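Local structure of 3,6-diketocamphane 1,6-monooxygenase (Pseudomonas putida, 4UWM) at residues 105-110 with 196-201; 257-262 with 318-323. The protein catalyses the FMNH2-dependent Baeyer-Villiger oxygenation of a camphor-derived diketone to a lactone, allowing the bacterium to grow on (-)-camphor. All coordinates share one frame; numbering follows the deposited sequence. Where two conformers were deposited one is given.

Contact 1: 105-110 with 196-201. With FMN (flavin mononucleotide), chain C.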
ATOM      1  N   LEU A 105       0.902 -10.273 -11.116  1.00 18.50           N
ATOM      2  CA  LEU A 105       1.183  -8.867 -11.374  1.00 17.60           C
ATOM      3  C   LEU A 105       0.757  -8.394 -12.756  1.00 18.00           C
ATOM      4  O   LEU A 105       1.332  -8.798 -13.782  1.00 18.44           O
ATOM      5  CB  LEU A 105       2.693  -8.600 -11.159  1.00 16.02           C
ATOM      6  CG  LEU A 105       3.267  -7.259 -11.617  1.00 17.18           C
ATOM      7  CD1 LEU A 105       2.730  -6.109 -10.756  1.00 15.83           C
ATOM      8  CD2 LEU A 105       4.806  -7.315 -11.562  1.00 16.52           C
ATOM      9  N   GLY A 106      -0.215  -7.484 -12.790  1.00 16.62           N
ATOM     10  CA  GLY A 106      -0.535  -6.787 -14.028  1.00 15.17           C
ATOM     11  C   GLY A 106       0.337  -5.560 -14.162  1.00 16.96           C
ATOM     12  O   GLY A 106       0.474  -4.795 -13.206  1.00 13.36           O
ATOM     13  N   ILE A 107       0.929  -5.367 -15.345  1.00 14.92           N
ATOM     14  CA  ILE A 107       1.687  -4.125 -15.633  1.00 15.35           C
ATOM     15  C   ILE A 107       1.100  -3.379 -16.814  1.00 14.39           C
ATOM     16  O   ILE A 107       0.493  -3.989 -17.679  1.00 21.27           O
ATOM     17  CB  ILE A 107       3.184  -4.409 -15.897  1.00 16.57           C
ATOM     18  CG1 ILE A 107       3.367  -5.221 -17.202  1.00 21.08           C
ATOM     19  CG2 ILE A 107       3.797  -5.114 -14.699  1.00 16.79           C
ATOM     20  CD1 ILE A 107       4.811  -5.295 -17.688  1.00 23.57           C
ATOM     21  N   GLY A 108       1.243  -2.058 -16.846  1.00 14.45           N
ATOM     22  CA  GLY A 108       0.785  -1.296 -17.991  1.00 15.34           C
ATOM     23  C   GLY A 108       1.360   0.092 -18.017  1.00 21.28           C
ATOM     24  O   GLY A 108       2.059   0.490 -17.087  1.00 18.79           O
ATOM     25  N   ALA A 109       1.046   0.829 -19.081  1.00 18.96           N
ATOM     26  CA  ALA A 109       1.565   2.173 -19.333  1.00 20.41           C
ATOM     27  C   ALA A 109       0.673   3.246 -18.766  1.00 17.13           C
ATOM     28  O   ALA A 109       1.154   4.299 -18.364  1.00 21.00           O
ATOM     29  CB  ALA A 109       1.715   2.404 -20.841  1.00 24.62           C
ATOM     30  N   GLY A 110      -0.637   2.998 -18.785  1.00 18.40           N
ATOM     31  CA  GLY A 110      -1.630   4.010 -18.408  1.00 18.39           C
ATOM     32  C   GLY A 110      -2.221   4.707 -19.637  1.00 21.51           C
ATOM     33  O   GLY A 110      -1.491   5.266 -20.459  1.00 23.30           O
ATOM     34  N   PRO A 196       6.899 -12.768 -10.018  1.00 24.22           N
ATOM     35  CA  PRO A 196       5.530 -13.288 -10.087  1.00 21.73           C
ATOM     36  C   PRO A 196       5.154 -13.512 -11.542  1.00 18.78           C
ATOM     37  O   PRO A 196       5.795 -12.947 -12.453  1.00 17.60           O
ATOM     38  CB  PRO A 196       4.695 -12.125  -9.513  1.00 19.74           C
ATOM     39  CG  PRO A 196       5.445 -10.917  -9.961  1.00 19.51           C
ATOM     40  CD  PRO A 196       6.915 -11.298  -9.862  1.00 19.64           C
ATOM     41  N   GLU A 197       4.106 -14.296 -11.784  1.00 18.44           N
ATOM     42  CA  GLU A 197       3.532 -14.322 -13.118  1.00 20.57           C
ATOM     43  C   GLU A 197       3.055 -12.912 -13.467  1.00 21.23           C
ATOM     44  O   GLU A 197       2.464 -12.242 -12.616  1.00 20.70           O
ATOM     45  CB  GLU A 197       2.375 -15.316 -13.195  1.00 22.51           C
ATOM     46  CG  GLU A 197       1.708 -15.356 -14.561  1.00 26.40           C
ATOM     47  CD  GLU A 197       0.817 -16.574 -14.757  1.00 31.12           C
ATOM     48  OE1 GLU A 197       0.689 -17.377 -13.809  1.00 30.98           O
ATOM     49  OE2 GLU A 197       0.250 -16.714 -15.860  1.00 29.76           O
ATOM     50  N   ILE A 198       3.324 -12.476 -14.696  1.00 18.84           N
ATOM     51  CA  ILE A 198       3.042 -11.109 -15.139  1.00 18.70           C
ATOM     52  C   ILE A 198       1.930 -11.138 -16.184  1.00 26.92           C
ATOM     53  O   ILE A 198       1.934 -12.003 -17.068  1.00 24.71           O
ATOM     54  CB  ILE A 198       4.324 -10.418 -15.667  1.00 19.97           C
ATOM     55  CG1 ILE A 198       5.289 -10.178 -14.498  1.00 21.37           C
ATOM     56  CG2 ILE A 198       4.030  -9.145 -16.435  1.00 20.89           C
ATOM     57  CD1 ILE A 198       6.635  -9.619 -14.905  1.00 24.27           C
ATOM     58  N   ALA A 199       0.961 -10.223 -16.043  1.00 22.08           N
ATOM     59  CA  ALA A 199      -0.154 -10.088 -16.972  1.00 20.16           C
ATOM     60  C   ALA A 199      -0.184  -8.725 -17.630  1.00 22.09           C
ATOM     61  O   ALA A 199       0.327  -7.750 -17.078  1.00 20.05           O
ATOM     62  CB  ALA A 199      -1.465 -10.379 -16.252  1.00 21.85           C
ATOM     63  N   VAL A 200      -0.741  -8.663 -18.842  1.00 21.09           N
ATOM     64  CA  VAL A 200      -0.978  -7.382 -19.510  0.60 23.36           C
ATOM     65  C   VAL A 200      -2.376  -7.418 -20.129  1.00 25.80           C
ATOM     66  O   VAL A 200      -2.894  -8.483 -20.448  1.00 30.21           O
ATOM     67  CB  VAL A 200       0.082  -7.016 -20.583  0.60 25.04           C
ATOM     68  CG1 VAL A 200       1.494  -7.016 -20.009  0.60 26.74           C
ATOM     69  CG2 VAL A 200      -0.012  -7.926 -21.799  0.60 25.37           C
ATOM     70  N   THR A 201      -3.006  -6.250 -20.244  1.00 26.24           N
ATOM     71  CA  THR A 201      -4.348  -6.150 -20.809  0.50 27.83           C
ATOM     72  C   THR A 201      -4.259  -5.561 -22.201  1.00 28.89           C
ATOM     73  O   THR A 201      -3.482  -4.645 -22.437  1.00 28.60           O
ATOM     74  CB  THR A 201      -5.299  -5.259 -19.968  0.50 25.80           C
ATOM     75  OG1 THR A 201      -4.749  -3.945 -19.852  0.50 27.36           O
ATOM     76  CG2 THR A 201      -5.520  -5.834 -18.586  0.50 22.20           C
TER
HETATM   77  N1  FMN C 400      -6.205  -1.553 -18.647  0.60 52.04           N
HETATM   78  C2  FMN C 400      -5.786  -2.225 -17.536  0.60 49.03           C
HETATM   79  O2  FMN C 400      -4.562  -2.331 -17.307  0.60 46.98           O
HETATM   80  N3  FMN C 400      -6.640  -2.793 -16.664  0.60 52.66           N
HETATM   81  C4  FMN C 400      -7.968  -2.737 -16.827  0.60 55.58           C
HETATM   82  O4  FMN C 400      -8.714  -3.283 -15.988  0.60 57.96           O
HETATM   83  C4A FMN C 400      -8.518  -2.020 -18.012  0.60 53.37           C
HETATM   84  N5  FMN C 400      -9.846  -1.914 -18.243  0.60 53.19           N
HETATM   85  C5A FMN C 400     -10.328  -1.257 -19.328  0.60 63.85           C
HETATM   86  C6  FMN C 400     -11.707  -1.172 -19.537  0.60 65.18           C
HETATM   87  C7  FMN C 400     -12.221  -0.501 -20.647  0.60 66.82           C
HETATM   88  C7M FMN C 400     -13.713  -0.420 -20.854  0.60 63.71           C
HETATM   89  C8  FMN C 400     -11.277   0.130 -21.616  0.60 70.45           C
HETATM   90  C8M FMN C 400     -11.774   0.866 -22.830  0.60 73.77           C
HETATM   91  C9  FMN C 400      -9.903   0.046 -21.411  0.60 70.97           C
HETATM   92  C9A FMN C 400      -9.384  -0.625 -20.305  0.60 65.29           C
HETATM   93  N10 FMN C 400      -7.984  -0.719 -20.093  0.60 64.77           N
HETATM   94  C10 FMN C 400      -7.525  -1.412 -18.942  0.60 57.13           C
HETATM   95  C1' FMN C 400      -7.037  -0.087 -21.032  0.60 59.12           C
HETATM   96  C2' FMN C 400      -6.508  -1.077 -22.058  0.60 56.71           C
HETATM   97  O2' FMN C 400      -6.089  -2.252 -21.366  0.60 47.28           O
HETATM   98  C3' FMN C 400      -5.330  -0.486 -22.827  0.60 57.22           C
HETATM   99  O3' FMN C 400      -5.828   0.122 -24.027  0.60 65.47           O
HETATM  100  C4' FMN C 400      -4.287  -1.563 -23.140  0.60 50.39           C
HETATM  101  O4' FMN C 400      -3.481  -1.822 -21.982  0.60 51.25           O
HETATM  102  C5' FMN C 400      -3.394  -1.215 -24.325  0.60 46.99           C
HETATM  103  O5' FMN C 400      -3.992  -1.853 -25.446  0.60 40.44           O
HETATM  104  P   FMN C 400      -3.260  -2.059 -26.855  0.60 34.63           P
HETATM  105  O1P FMN C 400      -1.821  -2.363 -26.581  0.60 33.41           O
HETATM  106  O2P FMN C 400      -4.036  -3.230 -27.379  0.60 34.19           O
HETATM  107  O3P FMN C 400      -3.505  -0.755 -27.562  0.60 39.47           O
HETATM  108  O   HOH W   1      -1.880  -4.022 -19.158  1.00 28.90           O

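Contact 2: 257-262 with 318-323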
ATOM      1  N   HIS A 257     -16.017  -9.768 -18.965  1.00 27.08           N
ATOM      2  CA  HIS A 257     -17.380  -9.668 -19.473  1.00 30.35           C
ATOM      3  C   HIS A 257     -18.238  -9.029 -18.396  1.00 28.71           C
ATOM      4  O   HIS A 257     -17.960  -9.187 -17.196  1.00 28.51           O
ATOM      5  CB  HIS A 257     -17.981 -11.063 -19.730  1.00 31.23           C
ATOM      6  CG  HIS A 257     -17.438 -11.769 -20.933  1.00 34.96           C
ATOM      7  ND1 HIS A 257     -17.943 -11.574 -22.201  1.00 36.82           N
ATOM      8  CD2 HIS A 257     -16.460 -12.696 -21.056  1.00 40.21           C
ATOM      9  CE1 HIS A 257     -17.286 -12.339 -23.055  1.00 44.07           C
ATOM     10  NE2 HIS A 257     -16.383 -13.034 -22.385  1.00 38.51           N
ATOM     11  N   THR A 258     -19.297  -8.351 -18.827  1.00 26.46           N
ATOM     12  CA  THR A 258     -20.381  -7.957 -17.935  1.00 27.03           C
ATOM     13  C   THR A 258     -21.311  -9.174 -17.816  1.00 34.62           C
ATOM     14  O   THR A 258     -21.797  -9.687 -18.830  1.00 30.89           O
ATOM     15  CB  THR A 258     -21.120  -6.738 -18.500  1.00 27.62           C
ATOM     16  OG1 THR A 258     -20.188  -5.665 -18.672  1.00 27.58           O
ATOM     17  CG2 THR A 258     -22.268  -6.305 -17.581  1.00 25.80           C
ATOM     18  N   VAL A 259     -21.505  -9.652 -16.587  1.00 29.75           N
ATOM     19  CA  VAL A 259     -22.126 -10.947 -16.319  1.00 31.33           C
ATOM     20  C   VAL A 259     -23.090 -10.809 -15.157  1.00 34.32           C
ATOM     21  O   VAL A 259     -22.722 -10.323 -14.091  1.00 32.47           O
ATOM     22  CB  VAL A 259     -21.091 -12.046 -15.954  1.00 30.18           C
ATOM     23  CG1 VAL A 259     -21.758 -13.408 -15.838  1.00 34.34           C
ATOM     24  CG2 VAL A 259     -19.983 -12.119 -16.977  1.00 31.34           C
ATOM     25  N   PHE A 260     -24.337 -11.230 -15.366  1.00 40.48           N
ATOM     26  CA  PHE A 260     -25.297 -11.274 -14.268  1.00 32.40           C
ATOM     27  C   PHE A 260     -26.220 -12.488 -14.392  1.00 39.54           C
ATOM     28  O   PHE A 260     -26.757 -12.777 -15.470  1.00 39.19           O
ATOM     29  CB  PHE A 260     -26.083  -9.970 -14.143  1.00 29.78           C
ATOM     30  CG  PHE A 260     -26.863  -9.866 -12.857  1.00 38.14           C
ATOM     31  CD1 PHE A 260     -28.139 -10.428 -12.746  1.00 35.15           C
ATOM     32  CD2 PHE A 260     -26.320  -9.232 -11.748  1.00 28.29           C
ATOM     33  CE1 PHE A 260     -28.850 -10.343 -11.559  1.00 36.95           C
ATOM     34  CE2 PHE A 260     -27.026  -9.148 -10.556  1.00 28.97           C
ATOM     35  CZ  PHE A 260     -28.293  -9.705 -10.458  1.00 36.63           C
ATOM     36  N   CYS A 261     -26.369 -13.191 -13.274  1.00 39.58           N
ATOM     37  CA  CYS A 261     -27.129 -14.430 -13.221  0.60 44.97           C
ATOM     38  C   CYS A 261     -28.224 -14.376 -12.154  1.00 44.87           C
ATOM     39  O   CYS A 261     -28.006 -13.845 -11.073  1.00 40.09           O
ATOM     40  CB  CYS A 261     -26.176 -15.583 -12.930  0.60 45.91           C
ATOM     41  SG  CYS A 261     -26.796 -17.203 -13.385  0.60 49.52           S
ATOM     42  N   ALA A 262     -29.388 -14.935 -12.476  1.00 43.49           N
ATOM     43  CA  ALA A 262     -30.493 -15.059 -11.535  1.00 44.46           C
ATOM     44  C   ALA A 262     -31.267 -16.352 -11.832  1.00 53.43           C
ATOM     45  O   ALA A 262     -30.886 -17.114 -12.735  1.00 53.03           O
ATOM     46  CB  ALA A 262     -31.395 -13.838 -11.609  1.00 43.69           C
ATOM     47  N   VAL A 318     -24.981  -8.870 -25.946  1.00 41.66           N
ATOM     48  CA  VAL A 318     -23.558  -8.766 -25.570  1.00 39.00           C
ATOM     49  C   VAL A 318     -23.290  -9.329 -24.170  1.00 41.00           C
ATOM     50  O   VAL A 318     -22.528 -10.293 -24.021  1.00 39.60           O
ATOM     51  CB  VAL A 318     -23.050  -7.314 -25.664  1.00 36.54           C
ATOM     52  CG1 VAL A 318     -21.591  -7.231 -25.236  1.00 38.96           C
ATOM     53  CG2 VAL A 318     -23.221  -6.782 -27.080  1.00 35.25           C
ATOM     54  N   PHE A 319     -23.935  -8.748 -23.159  1.00 34.43           N
ATOM     55  CA  PHE A 319     -23.720  -9.161 -21.772  1.00 32.84           C
ATOM     56  C   PHE A 319     -24.070 -10.612 -21.614  1.00 40.20           C
ATOM     57  O   PHE A 319     -24.940 -11.124 -22.309  1.00 45.73           O
ATOM     58  CB  PHE A 319     -24.582  -8.358 -20.794  1.00 29.54           C
ATOM     59  CG  PHE A 319     -24.286  -6.896 -20.768  1.00 28.72           C
ATOM     60  CD1 PHE A 319     -23.187  -6.365 -21.448  1.00 31.22           C
ATOM     61  CD2 PHE A 319     -25.087  -6.041 -20.025  1.00 30.61           C
ATOM     62  CE1 PHE A 319     -22.918  -5.007 -21.400  1.00 25.49           C
ATOM     63  CE2 PHE A 319     -24.821  -4.681 -19.976  1.00 30.49           C
ATOM     64  CZ  PHE A 319     -23.736  -4.167 -20.658  1.00 28.39           C
ATOM     65  N   LEU A 320     -23.392 -11.273 -20.691  1.00 34.88           N
ATOM     66  CA  LEU A 320     -23.686 -12.650 -20.382  1.00 35.12           C
ATOM     67  C   LEU A 320     -24.704 -12.659 -19.246  1.00 35.00           C
ATOM     68  O   LEU A 320     -24.344 -12.825 -18.083  1.00 37.04           O
ATOM     69  CB  LEU A 320     -22.393 -13.389 -20.018  1.00 33.25           C
ATOM     70  CG  LEU A 320     -21.356 -13.456 -21.143  1.00 39.27           C
ATOM     71  CD1 LEU A 320     -20.097 -14.173 -20.670  1.00 34.72           C
ATOM     72  CD2 LEU A 320     -21.922 -14.137 -22.384  1.00 45.97           C
ATOM     73  N   VAL A 321     -25.979 -12.475 -19.610  1.00 36.88           N
ATOM     74  CA  VAL A 321     -27.097 -12.319 -18.663  1.00 36.30           C
ATOM     75  C   VAL A 321     -28.215 -13.369 -18.865  1.00 43.14           C
ATOM     76  O   VAL A 321     -28.543 -13.730 -19.995  1.00 47.65           O
ATOM     77  CB  VAL A 321     -27.697 -10.894 -18.770  1.00 37.85           C
ATOM     78  CG1 VAL A 321     -28.904 -10.702 -17.850  1.00 37.75           C
ATOM     79  CG2 VAL A 321     -26.642  -9.844 -18.451  1.00 37.07           C
ATOM     80  N   GLY A 322     -28.791 -13.848 -17.763  1.00 44.50           N
ATOM     81  CA  GLY A 322     -29.889 -14.814 -17.808  1.00 48.99           C
ATOM     82  C   GLY A 322     -29.880 -15.764 -16.626  1.00 54.06           C
ATOM     83  O   GLY A 322     -29.291 -15.473 -15.591  1.00 49.80           O
ATOM     84  N   SER A 323     -30.546 -16.904 -16.782  1.00 47.83           N
ATOM     85  CA  SER A 323     -30.519 -17.964 -15.781  1.00 43.67           C
ATOM     86  C   SER A 323     -29.211 -18.725 -15.938  1.00 36.41           C
ATOM     87  O   SER A 323     -28.537 -18.566 -16.955  1.00 45.24           O
ATOM     88  CB  SER A 323     -31.677 -18.927 -16.025  1.00 47.80           C
ATOM     89  OG  SER A 323     -31.479 -19.588 -17.263  1.00 45.82           O
TER
HETATM   90  O   HOH W   2     -20.057  -9.976 -22.547  1.00 46.16           O

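Contact 1: 105-110 with 196-201
L105 and G106 pair with I198 and A199 as neighbouring parallel strands, strongly twisted at 45° between their N-to-C directions, and three backbone hydrogen bonds join them: L105 N to E197 O at 2.9 Å, A199 N to L105 O at 2.7 Å and I107 N to A199 O. The side chains of L105 and I198 leave the same face of the sheet and lie side by side, CD2 of L105 being 4.1 Å from CG1 of I198. CB of L105 lies 3.8 Å from CG of P196, and the first torsion of L105, with CG anti to the backbone N (chi1 169°), brings CD2 to the same ring atom. Two residues on, CG1 of I107 sits between the backbone N and the carbonyl carbon (chi1 66°) and runs alongside V200, 3.8 Å from its CG1, while the same branch also meets CG2 of I198. On the other face G106 has no side chain and A199 offers only a methyl, which packs on M76 and V221.

Past I107 the direct backbone pairing gives way to a water, which donates to I107 O and accepts from T201 N at 2.7 Å, bridging the strands as they part. There T201 turns to the FMN. Its carbonyl O takes a hydrogen bond from O4' at 2.9 Å, and OG1 lies 2.6 Å from O2' with O4' also near, so its single proton could go to either ribityl oxygen. The C-terminal end of the strand thus grips the cofactor, as expected of a TIM barrel of the bacterial luciferase family.

Strand 72-79 flanks 105-108, strand 219-223 flanks 198-202, and helix 139-155 covers L105, P196 and I198 through W154 and L147.

Contact 2: 257-262 with 318-323
T258 lays its methyl squarely over the F319 ring, CG2 standing 3.7 Å from the ring centroid and 8° off its normal, while its CB rests above the CD1 side. CG2 is placed there by a first torsion that sets it anti to the backbone N (chi1 -58° for OG1). Replacing F319 by an alanine would take away the ring, and is likely to leave the T258 methyl without its aromatic floor and a gap beside F281, whose ring F319 also meets.

This tight packing continues along the strands, which run parallel at 15°. Four backbone hydrogen bonds link them, the first between L320 N and T258 O (2.9 Å), the last between A262 N and G322 O (3.2 Å). CD1 of L320 presses on one face of the H257 imidazole, 3.8 Å from the ring centroid and toward the rim, and CB of L320 reaches CG2 of V259. The looser side is at V318, partly exposed and linked across only by a water in the plane of the H257 ring, which bridges ND1 of H257 to V318 O, and at the T258 hydroxyl, which binds a triethylene glycol, probably from crystallisation.

S323 ends the pairing and N-caps helix 324-338, its OG also hydrogen-bonded to T326; I331 and L334 of that helix pack on L320. Helix 265-274 covers F260 and V321, helix 356-369 lies against V259 and C261, and strand 343-347 flanks 254-261.

In the fold
Followed from the N terminus, the chain lays down strands 4-9, 40-43 and 72-79 before reaching 105-108. Contact 1 then closes a loop of 85 residues, which holds helices 113-118 and 139-155 and the small antiparallel pair 159-162 and 167-170. Strands 198-202, 219-223 and 254-261 continue the parallel sheet, and contact 2 closes the mostly helical excursion of 55 residues between 262 and 318. The two loops come in series, neither nested nor crossed. Their centres lie about 27 Å apart and they do not touch, yet both belong to the same curled sheet: contact 1 joins adjacent barrel strands at the FMN, whereas contact 2 adds the short strand 320-322 beside 254-261, which also pairs with 343-347.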